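Local structure of RTX toxin RtxA (Vibrio vulnificus MO6-24/O, 6IMP) at residues G81-G86 against D129-N134; K100-L105 against N171-G176; R205-M210 against G235-E240. The protein is a virulence toxin of which this alpha/beta-hydrolase-fold domain is probably a hydrolytic effector. All blocks are in the same frame, centred on the assembly; numbering follows the deposited sequence.

Interaction 1 (G81-G86 against D129-N134)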
ATOM      1  N   GLY A  81       5.418  12.346  -1.942  1.00 81.17           N
ATOM      2  CA  GLY A  81       6.540  11.417  -1.848  1.00 85.52           C
ATOM      3  C   GLY A  81       7.465  11.511  -3.046  1.00 83.48           C
ATOM      4  O   GLY A  81       7.694  12.595  -3.584  1.00 82.58           O
ATOM      5  N   TYR A  82       8.004  10.370  -3.463  1.00 84.14           N
ATOM      6  CA  TYR A  82       8.938  10.335  -4.585  1.00 77.62           C
ATOM      7  C   TYR A  82       8.472   9.408  -5.697  1.00 78.39           C
ATOM      8  O   TYR A  82       7.655   8.498  -5.495  1.00 66.56           O
ATOM      9  CB  TYR A  82      10.337   9.936  -4.125  1.00 66.02           C
ATOM     10  CG  TYR A  82      10.896  10.799  -3.015  1.00 68.46           C
ATOM     11  CD1 TYR A  82      10.403  10.702  -1.724  1.00 65.20           C
ATOM     12  CD2 TYR A  82      11.948  11.683  -3.248  1.00 72.96           C
ATOM     13  CE1 TYR A  82      10.920  11.473  -0.697  1.00 70.29           C
ATOM     14  CE2 TYR A  82      12.485  12.452  -2.223  1.00 72.45           C
ATOM     15  CZ  TYR A  82      11.966  12.351  -0.948  1.00 72.60           C
ATOM     16  OH  TYR A  82      12.488  13.125   0.083  1.00 70.89           O
ATOM     17  N   TYR A  83       8.961   9.709  -6.891  1.00 84.57           N
ATOM     18  CA  TYR A  83       8.989   8.773  -7.993  1.00 80.66           C
ATOM     19  C   TYR A  83      10.429   8.341  -8.171  1.00 82.63           C
ATOM     20  O   TYR A  83      11.270   9.157  -8.527  1.00 84.80           O
ATOM     21  CB  TYR A  83       8.502   9.462  -9.257  1.00 76.26           C
ATOM     22  CG  TYR A  83       8.287   8.525 -10.402  1.00 74.55           C
ATOM     23  CD1 TYR A  83       7.072   7.882 -10.570  1.00 76.71           C
ATOM     24  CD2 TYR A  83       9.294   8.280 -11.325  1.00 74.24           C
ATOM     25  CE1 TYR A  83       6.858   7.012 -11.629  1.00 81.04           C
ATOM     26  CE2 TYR A  83       9.094   7.418 -12.391  1.00 78.00           C
ATOM     27  CZ  TYR A  83       7.872   6.785 -12.541  1.00 81.36           C
ATOM     28  OH  TYR A  83       7.663   5.920 -13.593  1.00 82.39           O
ATOM     29  N   HIS A  84      10.723   7.076  -7.879  1.00 94.03           N
ATOM     30  CA  HIS A  84      12.067   6.523  -8.114  1.00 91.06           C
ATOM     31  C   HIS A  84      12.114   5.751  -9.439  1.00 92.13           C
ATOM     32  O   HIS A  84      11.213   4.956  -9.721  1.00 82.14           O
ATOM     33  CB  HIS A  84      12.474   5.569  -6.997  1.00 91.02           C
ATOM     34  CG  HIS A  84      12.065   6.000  -5.624  1.00 88.06           C
ATOM     35  ND1 HIS A  84      12.821   6.864  -4.859  1.00 87.86           N
ATOM     36  CD2 HIS A  84      11.065   5.569  -4.821  1.00 87.61           C
ATOM     37  CE1 HIS A  84      12.271   6.992  -3.664  1.00 82.55           C
ATOM     38  NE2 HIS A  84      11.206   6.213  -3.612  1.00 92.51           N
ATOM     39  N   GLN A  85      13.194   5.925 -10.208  1.00105.32           N
ATOM     40  CA  GLN A  85      13.307   5.287 -11.542  1.00108.09           C
ATOM     41  C   GLN A  85      14.543   4.412 -11.750  1.00103.68           C
ATOM     42  O   GLN A  85      15.533   4.508 -11.020  1.00 96.91           O
ATOM     43  CB  GLN A  85      13.198   6.322 -12.676  1.00111.84           C
ATOM     44  CG  GLN A  85      14.234   7.425 -12.665  1.00119.21           C
ATOM     45  CD  GLN A  85      13.619   8.783 -12.947  1.00127.71           C
ATOM     46  OE1 GLN A  85      12.957   8.974 -13.970  1.00122.85           O
ATOM     47  NE2 GLN A  85      13.803   9.723 -12.022  1.00125.29           N
ATOM     48  N   GLY A  86      14.459   3.561 -12.771  1.00100.96           N
ATOM     49  CA  GLY A  86      15.531   2.625 -13.116  1.00 98.86           C
ATOM     50  C   GLY A  86      16.689   3.287 -13.836  1.00 90.07           C
ATOM     51  O   GLY A  86      17.845   2.926 -13.622  1.00 94.18           O
ATOM     52  N   ASP A 129      10.607   1.434 -12.618  1.00101.82           N
ATOM     53  CA  ASP A 129      10.293   2.637 -11.827  1.00 97.19           C
ATOM     54  C   ASP A 129       9.328   2.273 -10.716  1.00 90.30           C
ATOM     55  O   ASP A 129       8.447   1.434 -10.901  1.00 86.43           O
ATOM     56  CB  ASP A 129       9.653   3.747 -12.676  1.00102.50           C
ATOM     57  CG  ASP A 129      10.435   4.063 -13.929  1.00100.85           C
ATOM     58  OD1 ASP A 129      11.638   4.345 -13.822  1.00101.58           O
ATOM     59  OD2 ASP A 129       9.836   4.043 -15.027  1.00100.18           O
ATOM     60  N   MET A 130       9.468   2.931  -9.572  1.00 86.14           N
ATOM     61  CA  MET A 130       8.549   2.721  -8.462  1.00 81.66           C
ATOM     62  C   MET A 130       7.966   4.042  -7.983  1.00 82.81           C
ATOM     63  O   MET A 130       8.721   4.948  -7.592  1.00 78.42           O
ATOM     64  CB  MET A 130       9.266   2.033  -7.320  1.00 70.80           C
ATOM     65  CG  MET A 130       8.326   1.410  -6.319  1.00 70.44           C
ATOM     66  SD  MET A 130       9.122   1.177  -4.733  1.00 69.91           S
ATOM     67  CE  MET A 130       8.314  -0.333  -4.236  1.00 79.12           C
ATOM     68  N   LEU A 131       6.630   4.149  -8.032  1.00 80.07           N
ATOM     69  CA  LEU A 131       5.906   5.287  -7.422  1.00 82.56           C
ATOM     70  C   LEU A 131       5.647   5.034  -5.946  1.00 72.41           C
ATOM     71  O   LEU A 131       5.033   4.033  -5.586  1.00 73.62           O
ATOM     72  CB  LEU A 131       4.565   5.560  -8.122  1.00 81.57           C
ATOM     73  CG  LEU A 131       3.693   6.633  -7.429  1.00 83.91           C
ATOM     74  CD1 LEU A 131       4.388   7.984  -7.453  1.00 84.73           C
ATOM     75  CD2 LEU A 131       2.289   6.757  -8.023  1.00 86.13           C
ATOM     76  N   ALA A 132       6.073   5.976  -5.109  1.00 67.44           N
ATOM     77  CA  ALA A 132       6.027   5.802  -3.656  1.00 72.49           C
ATOM     78  C   ALA A 132       5.511   7.047  -2.946  1.00 71.07           C
ATOM     79  O   ALA A 132       6.296   7.920  -2.538  1.00 60.88           O
ATOM     80  CB  ALA A 132       7.399   5.431  -3.132  1.00 75.79           C
ATOM     81  N   VAL A 133       4.193   7.079  -2.757  1.00 72.04           N
ATOM     82  CA  VAL A 133       3.474   8.254  -2.259  1.00 72.17           C
ATOM     83  C   VAL A 133       2.710   7.928  -0.978  1.00 67.12           C
ATOM     84  O   VAL A 133       2.035   6.896  -0.883  1.00 66.06           O
ATOM     85  CB  VAL A 133       2.493   8.768  -3.321  1.00 75.60           C
ATOM     86  CG1 VAL A 133       1.661   9.925  -2.794  1.00 77.67           C
ATOM     87  CG2 VAL A 133       3.265   9.192  -4.554  1.00 76.94           C
ATOM     88  N   ASN A 134       2.846   8.808   0.010  1.00 64.80           N
ATOM     89  CA  ASN A 134       2.078   8.713   1.251  1.00 64.61           C
ATOM     90  C   ASN A 134       0.579   8.908   1.018  1.00 65.38           C
ATOM     91  O   ASN A 134       0.147   9.876   0.401  1.00 64.75           O
ATOM     92  CB  ASN A 134       2.534   9.778   2.246  1.00 62.23           C
ATOM     93  CG  ASN A 134       3.826   9.428   2.932  1.00 59.14           C
ATOM     94  OD1 ASN A 134       3.918   8.434   3.646  1.00 64.40           O
ATOM     95  ND2 ASN A 134       4.826  10.267   2.751  1.00 61.38           N
TER
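Tyr82 pairs with Ala132 and His84 with Met130 as hydrogen-bonded pairs of an antiparallel ladder, whose strand axes come within 4.9 Å at 176°. Two backbone hydrogen bonds close each pair; of the four, Met130 N to His84 O is shortest, 2.7 Å. Gly81 and Val133 form a non-hydrogen-bonded pair at one end.

On the face of Tyr83 and Leu131, Tyr83 has CG anti to its own N (chi1 -171°). This carries the ring over to the other strand. Tyr83 CD1 meets Leu131 CD1 at the ring edge, 4.1 Å away. At the far end of the ring, Tyr83 OH makes a weak hydrogen bond to Asp129 OD2 at 3.2 Å. The ring and carboxylate planes are 41° apart. The stronger partner of Asp129 OD2 is Lys100 NZ, in a salt bridge.

The other face carries Tyr82, His84, Met130 and Ala132. His84 NE2 lies 3.9 Å from Ala132 CB, while ND1 is bonded to Ser67.

This is where the antiparallel part of the hydrolase sheet meets its parallel part. Strand 67-73 flanks 78-84, and strand 101-105 flanks 129-133. Helix 147-164 covers the Leu131 face. Helices 112-124 and 52-63 cover the His84 face.

Interaction 2 (K100-L105 against N171-G176)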
ATOM      1  N   LYS A 100       6.989  -2.250 -16.376  1.00113.23           N
ATOM      2  CA  LYS A 100       7.780  -1.013 -16.408  1.00110.93           C
ATOM      3  C   LYS A 100       7.679  -0.199 -15.101  1.00108.44           C
ATOM      4  O   LYS A 100       8.670   0.420 -14.680  1.00 94.54           O
ATOM      5  CB  LYS A 100       7.381  -0.149 -17.624  1.00105.43           C
ATOM      6  CG  LYS A 100       8.554   0.398 -18.439  1.00107.11           C
ATOM      7  CD  LYS A 100       9.136   1.679 -17.853  1.00110.27           C
ATOM      8  CE  LYS A 100       8.257   2.891 -18.133  1.00105.39           C
ATOM      9  NZ  LYS A 100       8.985   4.176 -17.923  1.00105.00           N
ATOM     10  N   VAL A 101       6.494  -0.180 -14.469  1.00105.08           N
ATOM     11  CA  VAL A 101       6.296   0.615 -13.229  1.00 97.76           C
ATOM     12  C   VAL A 101       5.486  -0.039 -12.090  1.00 83.06           C
ATOM     13  O   VAL A 101       4.390  -0.574 -12.290  1.00 67.86           O
ATOM     14  CB  VAL A 101       5.696   2.005 -13.531  1.00100.82           C
ATOM     15  CG1 VAL A 101       5.623   2.842 -12.257  1.00 99.55           C
ATOM     16  CG2 VAL A 101       6.538   2.730 -14.574  1.00100.01           C
ATOM     17  N   VAL A 102       6.029   0.080 -10.877  1.00 84.97           N
ATOM     18  CA  VAL A 102       5.318  -0.284  -9.653  1.00 88.80           C
ATOM     19  C   VAL A 102       4.595   0.904  -9.013  1.00 79.76           C
ATOM     20  O   VAL A 102       5.199   1.945  -8.708  1.00 74.52           O
ATOM     21  CB  VAL A 102       6.270  -0.882  -8.610  1.00 96.19           C
ATOM     22  CG1 VAL A 102       5.522  -1.212  -7.317  1.00100.33           C
ATOM     23  CG2 VAL A 102       6.934  -2.127  -9.166  1.00103.93           C
ATOM     24  N   LEU A 103       3.305   0.713  -8.773  1.00 67.31           N
ATOM     25  CA  LEU A 103       2.576   1.547  -7.841  1.00 67.13           C
ATOM     26  C   LEU A 103       2.656   0.937  -6.437  1.00 60.21           C
ATOM     27  O   LEU A 103       1.914   0.009  -6.096  1.00 52.65           O
ATOM     28  CB  LEU A 103       1.133   1.689  -8.303  1.00 70.17           C
ATOM     29  CG  LEU A 103       0.404   2.936  -7.820  1.00 75.11           C
ATOM     30  CD1 LEU A 103      -0.862   3.088  -8.648  1.00 79.78           C
ATOM     31  CD2 LEU A 103       0.075   2.868  -6.328  1.00 79.59           C
ATOM     32  N   PHE A 104       3.580   1.454  -5.635  1.00 56.51           N
ATOM     33  CA  PHE A 104       3.734   0.992  -4.257  1.00 64.12           C
ATOM     34  C   PHE A 104       2.692   1.617  -3.343  1.00 60.04           C
ATOM     35  O   PHE A 104       2.626   2.853  -3.207  1.00 64.43           O
ATOM     36  CB  PHE A 104       5.133   1.316  -3.704  1.00 64.40           C
ATOM     37  CG  PHE A 104       5.376   0.753  -2.320  1.00 61.48           C
ATOM     38  CD1 PHE A 104       5.260  -0.613  -2.084  1.00 58.33           C
ATOM     39  CD2 PHE A 104       5.653   1.587  -1.251  1.00 60.23           C
ATOM     40  CE1 PHE A 104       5.437  -1.134  -0.818  1.00 59.24           C
ATOM     41  CE2 PHE A 104       5.841   1.068   0.023  1.00 59.57           C
ATOM     42  CZ  PHE A 104       5.731  -0.293   0.240  1.00 60.47           C
ATOM     43  N   LEU A 105       1.921   0.778  -2.666  1.00 51.48           N
ATOM     44  CA  LEU A 105       1.041   1.289  -1.609  1.00 58.55           C
ATOM     45  C   LEU A 105       1.559   0.884  -0.250  1.00 54.12           C
ATOM     46  O   LEU A 105       1.454  -0.269   0.132  1.00 49.33           O
ATOM     47  CB  LEU A 105      -0.401   0.819  -1.794  1.00 58.24           C
ATOM     48  CG  LEU A 105      -1.149   1.490  -2.962  1.00 63.65           C
ATOM     49  CD1 LEU A 105      -2.363   0.656  -3.354  1.00 69.53           C
ATOM     50  CD2 LEU A 105      -1.574   2.917  -2.645  1.00 58.63           C
ATOM     51  N   ASN A 171       1.625  -1.683 -18.228  1.00 90.92           N
ATOM     52  CA  ASN A 171       3.011  -1.653 -17.763  1.00 95.17           C
ATOM     53  C   ASN A 171       3.121  -1.471 -16.246  1.00100.31           C
ATOM     54  O   ASN A 171       4.233  -1.353 -15.709  1.00 90.24           O
ATOM     55  CB  ASN A 171       3.763  -0.525 -18.452  1.00102.86           C
ATOM     56  CG  ASN A 171       4.003  -0.804 -19.911  1.00105.41           C
ATOM     57  OD1 ASN A 171       3.102  -1.246 -20.621  1.00117.48           O
ATOM     58  ND2 ASN A 171       5.224  -0.559 -20.369  1.00110.45           N
ATOM     59  N   ILE A 172       1.973  -1.447 -15.562  1.00 98.92           N
ATOM     60  CA  ILE A 172       1.932  -1.163 -14.122  1.00 97.03           C
ATOM     61  C   ILE A 172       1.633  -2.418 -13.322  1.00 93.64           C
ATOM     62  O   ILE A 172       0.862  -3.274 -13.759  1.00 93.28           O
ATOM     63  CB  ILE A 172       0.871  -0.095 -13.770  1.00103.66           C
ATOM     64  CG1 ILE A 172       1.157   1.211 -14.518  1.00105.84           C
ATOM     65  CG2 ILE A 172       0.848   0.169 -12.261  1.00102.20           C
ATOM     66  CD1 ILE A 172       0.010   2.200 -14.495  1.00106.82           C
ATOM     67  N   ILE A 173       2.239  -2.514 -12.142  1.00 89.99           N
ATOM     68  CA  ILE A 173       1.738  -3.413 -11.095  1.00 94.05           C
ATOM     69  C   ILE A 173       1.512  -2.681  -9.777  1.00 88.14           C
ATOM     70  O   ILE A 173       2.063  -1.589  -9.527  1.00 75.14           O
ATOM     71  CB  ILE A 173       2.662  -4.630 -10.853  1.00 95.08           C
ATOM     72  CG1 ILE A 173       4.115  -4.176 -10.651  1.00101.87           C
ATOM     73  CG2 ILE A 173       2.530  -5.608 -12.007  1.00 92.12           C
ATOM     74  CD1 ILE A 173       5.027  -5.241 -10.081  1.00106.87           C
ATOM     75  N   ILE A 174       0.686  -3.295  -8.942  1.00 76.31           N
ATOM     76  CA  ILE A 174       0.311  -2.702  -7.677  1.00 77.85           C
ATOM     77  C   ILE A 174       0.939  -3.543  -6.595  1.00 68.42           C
ATOM     78  O   ILE A 174       0.586  -4.703  -6.406  1.00 75.79           O
ATOM     79  CB  ILE A 174      -1.224  -2.580  -7.514  1.00 79.31           C
ATOM     80  CG1 ILE A 174      -1.813  -1.818  -8.713  1.00 84.64           C
ATOM     81  CG2 ILE A 174      -1.559  -1.813  -6.245  1.00 76.36           C
ATOM     82  CD1 ILE A 174      -3.325  -1.864  -8.823  1.00 84.34           C
ATOM     83  N   HIS A 175       1.956  -2.975  -5.967  1.00 67.84           N
ATOM     84  CA  HIS A 175       2.613  -3.586  -4.831  1.00 68.35           C
ATOM     85  C   HIS A 175       1.909  -3.076  -3.596  1.00 61.32           C
ATOM     86  O   HIS A 175       2.122  -1.941  -3.169  1.00 67.43           O
ATOM     87  CB  HIS A 175       4.098  -3.202  -4.797  1.00 69.71           C
ATOM     88  CG  HIS A 175       4.897  -3.941  -3.764  1.00 70.22           C
ATOM     89  ND1 HIS A 175       6.258  -4.123  -3.870  1.00 65.68           N
ATOM     90  CD2 HIS A 175       4.527  -4.549  -2.612  1.00 74.93           C
ATOM     91  CE1 HIS A 175       6.693  -4.809  -2.832  1.00 68.03           C
ATOM     92  NE2 HIS A 175       5.664  -5.077  -2.051  1.00 77.60           N
ATOM     93  N   GLY A 176       1.034  -3.904  -3.051  1.00 57.49           N
ATOM     94  CA  GLY A 176       0.296  -3.559  -1.834  1.00 60.74           C
ATOM     95  C   GLY A 176       0.876  -4.267  -0.629  1.00 57.33           C
ATOM     96  O   GLY A 176       0.630  -5.461  -0.430  1.00 61.18           O
TER
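Asn171 O takes two backbone donors at the start of this parallel pair. Val101 N lies 2.8 Å from it, with an N-H...O angle of 168°; Lys100 N is the second. The ladder then alternates between the strands. Ile173 N binds Val101 O in the carbonyl plane. Leu103 N reaches Ile173 O at 2.7 Å. His175 N lies above the carbonyl plane of Leu103 O, and its bond is more bent, 142°. Leu105 N closes the run on His175 O at 2.8 Å, with an almost straight angle of 174°. The two axes are 4.6 Å apart at their closest.

On the face of Val102, Phe104 and His175, the two rings form a T-shaped pair. Their centroids are 5.1 Å apart. The edge of Phe104 is turned to the face of His175. Phe104 CD1 lies over the His175 ring, 3.7 Å from His175 CG and offset toward the rim. Phe104 and His175 are paired across the ladder, and with both CG atoms anti to their backbone N the side chains run side by side. Val102 uses its two methyls separately: CG1 touches His175 CB at 3.5 Å and CG2 touches Ile173 CD1. Helix 112-124 packs on this face.

Leu103, Leu105, Ile172 and Ile174 line the other face. Leu105 CD1 meets Ile174 CG2 at 3.9 Å. Helices 147-164 and 180-192 cover them.

These are two central strands of the hydrolase sheet. Gly176 begins a GxSxG sequence consistent with a nucleophile elbow. His175 NE2 hydrogen-bonds Asp204 OD2 on the next strand, and the Phe104 edge lies against one face of the imidazole; together they probably limit the ring's rotation.

Interaction 3 (R205-M210 against G235-E240)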
ATOM      1  N   ARG A 205       2.533  -9.499   1.814  1.00 63.24           N
ATOM      2  CA  ARG A 205       2.341  -9.652   3.269  1.00 63.05           C
ATOM      3  C   ARG A 205       1.096  -8.878   3.728  1.00 60.79           C
ATOM      4  O   ARG A 205       1.169  -8.064   4.651  1.00 57.94           O
ATOM      5  CB  ARG A 205       3.574  -9.160   4.039  1.00 60.37           C
ATOM      6  CG  ARG A 205       4.859  -9.904   3.707  1.00 62.36           C
ATOM      7  CD  ARG A 205       6.099  -9.156   4.203  1.00 61.86           C
ATOM      8  NE  ARG A 205       6.511  -8.087   3.290  1.00 59.85           N
ATOM      9  CZ  ARG A 205       7.457  -7.179   3.540  1.00 60.09           C
ATOM     10  NH1 ARG A 205       8.134  -7.203   4.680  1.00 66.41           N
ATOM     11  NH2 ARG A 205       7.711  -6.224   2.651  1.00 56.63           N
ATOM     12  N   PRO A 206      -0.047  -9.124   3.068  1.00 57.58           N
ATOM     13  CA  PRO A 206      -1.252  -8.341   3.238  1.00 64.65           C
ATOM     14  C   PRO A 206      -1.830  -8.339   4.637  1.00 67.54           C
ATOM     15  O   PRO A 206      -1.606  -9.266   5.420  1.00 61.90           O
ATOM     16  CB  PRO A 206      -2.242  -9.053   2.322  1.00 60.13           C
ATOM     17  CG  PRO A 206      -1.799 -10.456   2.381  1.00 55.23           C
ATOM     18  CD  PRO A 206      -0.323 -10.305   2.242  1.00 60.75           C
ATOM     19  N   MET A 207      -2.650  -7.321   4.886  1.00 75.06           N
ATOM     20  CA  MET A 207      -3.644  -7.330   5.954  1.00 71.00           C
ATOM     21  C   MET A 207      -4.890  -7.903   5.319  1.00 70.94           C
ATOM     22  O   MET A 207      -5.429  -7.296   4.402  1.00 70.14           O
ATOM     23  CB  MET A 207      -3.923  -5.897   6.393  1.00 69.96           C
ATOM     24  CG  MET A 207      -5.236  -5.697   7.118  1.00 62.89           C
ATOM     25  SD  MET A 207      -5.544  -3.958   7.437  1.00 68.61           S
ATOM     26  CE  MET A 207      -4.308  -3.598   8.679  1.00 62.77           C
ATOM     27  N   PRO A 208      -5.345  -9.086   5.766  1.00 72.30           N
ATOM     28  CA  PRO A 208      -6.475  -9.644   5.036  1.00 68.81           C
ATOM     29  C   PRO A 208      -7.751  -8.951   5.394  1.00 68.36           C
ATOM     30  O   PRO A 208      -8.693  -8.944   4.615  1.00 70.47           O
ATOM     31  CB  PRO A 208      -6.523 -11.072   5.534  1.00 75.73           C
ATOM     32  CG  PRO A 208      -6.096 -10.953   6.958  1.00 80.90           C
ATOM     33  CD  PRO A 208      -4.983  -9.932   6.926  1.00 77.35           C
ATOM     34  N   SER A 209      -7.763  -8.397   6.596  1.00 79.31           N
ATOM     35  CA  SER A 209      -8.869  -7.642   7.138  1.00 77.90           C
ATOM     36  C   SER A 209      -8.274  -6.940   8.349  1.00 66.35           C
ATOM     37  O   SER A 209      -7.341  -7.437   8.966  1.00 76.72           O
ATOM     38  CB  SER A 209     -10.028  -8.572   7.540  1.00 76.10           C
ATOM     39  OG  SER A 209      -9.842  -9.120   8.837  1.00 79.16           O
ATOM     40  N   MET A 210      -8.797  -5.790   8.688  1.00 62.89           N
ATOM     41  CA  MET A 210      -8.326  -5.103   9.874  1.00 65.32           C
ATOM     42  C   MET A 210      -8.602  -5.884  11.154  1.00 72.64           C
ATOM     43  O   MET A 210      -7.820  -5.828  12.102  1.00 69.73           O
ATOM     44  CB  MET A 210      -8.985  -3.749   9.955  1.00 62.92           C
ATOM     45  CG  MET A 210      -8.659  -2.991  11.223  1.00 64.88           C
ATOM     46  SD  MET A 210      -6.964  -2.436  11.199  1.00 63.26           S
ATOM     47  CE  MET A 210      -7.095  -1.147   9.967  1.00 63.59           C
ATOM     48  N   GLY A 235     -15.482  -5.856   7.976  1.00 74.21           N
ATOM     49  CA  GLY A 235     -15.729  -5.284   6.640  1.00 80.48           C
ATOM     50  C   GLY A 235     -14.815  -4.127   6.243  1.00 81.22           C
ATOM     51  O   GLY A 235     -14.940  -3.579   5.143  1.00 89.56           O
ATOM     52  N   GLN A 236     -13.908  -3.744   7.139  1.00 79.59           N
ATOM     53  CA  GLN A 236     -12.919  -2.718   6.843  1.00 79.55           C
ATOM     54  C   GLN A 236     -11.596  -3.336   6.377  1.00 81.34           C
ATOM     55  O   GLN A 236     -11.017  -4.213   7.048  1.00 69.07           O
ATOM     56  CB  GLN A 236     -12.691  -1.824   8.061  1.00 78.55           C
ATOM     57  CG  GLN A 236     -13.965  -1.167   8.568  1.00 86.45           C
ATOM     58  CD  GLN A 236     -13.743   0.217   9.161  1.00 89.27           C
ATOM     59  OE1 GLN A 236     -14.226   0.509  10.252  1.00 95.54           O
ATOM     60  NE2 GLN A 236     -13.052   1.090   8.423  1.00 82.79           N
ATOM     61  N   PHE A 237     -11.127  -2.871   5.219  1.00 78.37           N
ATOM     62  CA  PHE A 237      -9.882  -3.353   4.620  1.00 75.50           C
ATOM     63  C   PHE A 237      -9.873  -4.880   4.460  1.00 75.90           C
ATOM     64  O   PHE A 237      -8.848  -5.525   4.698  1.00 74.46           O
ATOM     65  CB  PHE A 237      -8.665  -2.933   5.459  1.00 75.76           C
ATOM     66  CG  PHE A 237      -8.544  -1.453   5.694  1.00 65.26           C
ATOM     67  CD1 PHE A 237      -8.034  -0.616   4.709  1.00 65.37           C
ATOM     68  CD2 PHE A 237      -8.850  -0.912   6.933  1.00 62.63           C
ATOM     69  CE1 PHE A 237      -7.886   0.742   4.940  1.00 62.95           C
ATOM     70  CE2 PHE A 237      -8.699   0.445   7.175  1.00 63.95           C
ATOM     71  CZ  PHE A 237      -8.205   1.273   6.180  1.00 63.33           C
ATOM     72  N   SER A 238     -11.010  -5.453   4.064  1.00 77.40           N
ATOM     73  CA  SER A 238     -11.060  -6.871   3.703  1.00 78.71           C
ATOM     74  C   SER A 238     -10.575  -7.047   2.261  1.00 79.85           C
ATOM     75  O   SER A 238     -11.132  -6.446   1.338  1.00 62.76           O
ATOM     76  CB  SER A 238     -12.476  -7.427   3.859  1.00 86.08           C
ATOM     77  OG  SER A 238     -12.609  -8.683   3.206  1.00 95.79           O
ATOM     78  N   VAL A 239      -9.525  -7.855   2.082  1.00 80.67           N
ATOM     79  CA  VAL A 239      -8.972  -8.142   0.742  1.00 83.97           C
ATOM     80  C   VAL A 239     -10.032  -8.797  -0.145  1.00 83.50           C
ATOM     81  O   VAL A 239     -10.233  -8.397  -1.292  1.00 70.80           O
ATOM     82  CB  VAL A 239      -7.749  -9.091   0.819  1.00 83.51           C
ATOM     83  CG1 VAL A 239      -7.306  -9.530  -0.573  1.00 81.36           C
ATOM     84  CG2 VAL A 239      -6.594  -8.426   1.545  1.00 79.82           C
ATOM     85  N   GLU A 240     -10.655  -9.837   0.408  1.00 89.22           N
ATOM     86  CA  GLU A 240     -11.790 -10.548  -0.201  1.00 94.09           C
ATOM     87  C   GLU A 240     -12.869  -9.582  -0.708  1.00 94.24           C
ATOM     88  O   GLU A 240     -13.188  -9.561  -1.911  1.00 84.91           O
ATOM     89  CB  GLU A 240     -12.398 -11.508   0.837  1.00 97.35           C
ATOM     90  CG  GLU A 240     -12.844 -12.860   0.295  1.00101.76           C
ATOM     91  CD  GLU A 240     -13.170 -13.853   1.404  1.00104.50           C
ATOM     92  OE1 GLU A 240     -12.519 -13.795   2.476  1.00105.73           O
ATOM     93  OE2 GLU A 240     -14.075 -14.695   1.205  1.00 99.91           O
TER
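Pro206 opens the contact in the loop after strand 200-204 of the alpha/beta-hydrolase fold, with CB 4.5 Å from Val239 CG2. The loop runs into helix 210-216 and meets a second turn that leads into helix 239-243.

Met207 comes next. Its SD lies 3.8 Å from Phe237 CB and obliquely to the ring, 41° off the normal, in a Met-aromatic contact. Its chain is extended until a bend at chi3 (-70°). Met207 O touches Val239 CG2 at 3.3 Å. The Met207 backbone is also hydrogen-bonded to Ser178, the middle residue of the probable nucleophile elbow.

Pro208 O accepts a hydrogen bond from Val239 N at 2.9 Å, the donor lying above the carbonyl plane. Leu261 and Leu268 of helix 260-274 touch the Pro208 side chain.

Ser209 is the N-cap of helix 210-216, with OG bonded to Thr211 and Lys212. Its CA makes a CA-H...O contact with Phe237 O. Ser238 is likewise an N-cap, its OG bonded to Lys241. Ser209 CA and Ser238 CA are 4.1 Å apart, so the two caps are neighbours.

Met210 N donates to Gln236 O at 3.2 Å, with an angle of 171°. Glu147 holds the side-chain amide of Gln236 and the backbone N of Phe237. The Met210 chain bends at chi2 and again at chi3, and this brings Met210 CE obliquely to the Phe237 ring, 3.5 Å from CD2 and 3.6 Å from CE2.

Interactions 1 and 2 are parts of one sheet, their centres about 10 Å apart. Strands 129-133 and 101-105 are neighbours in it. Probable hydrogen bonds join them: Leu131 N to Val102 O at 2.7 Å and Val102 N to Asp129 O at 2.8 Å. Tyr83 OH also packs on Val101 CG2. Interaction 3 lies apart, its centre about 19 Å from that of interaction 2, though their nearest atoms are about 5 Å apart. It is about 24 Å, centre to centre, from interaction 1. Interactions 2 and 3 both approach the probable nucleophile elbow: 171-176 runs into it, and 205-210 lies beside it. Interaction 1 belongs to the other side of the chain's centre from interaction 3.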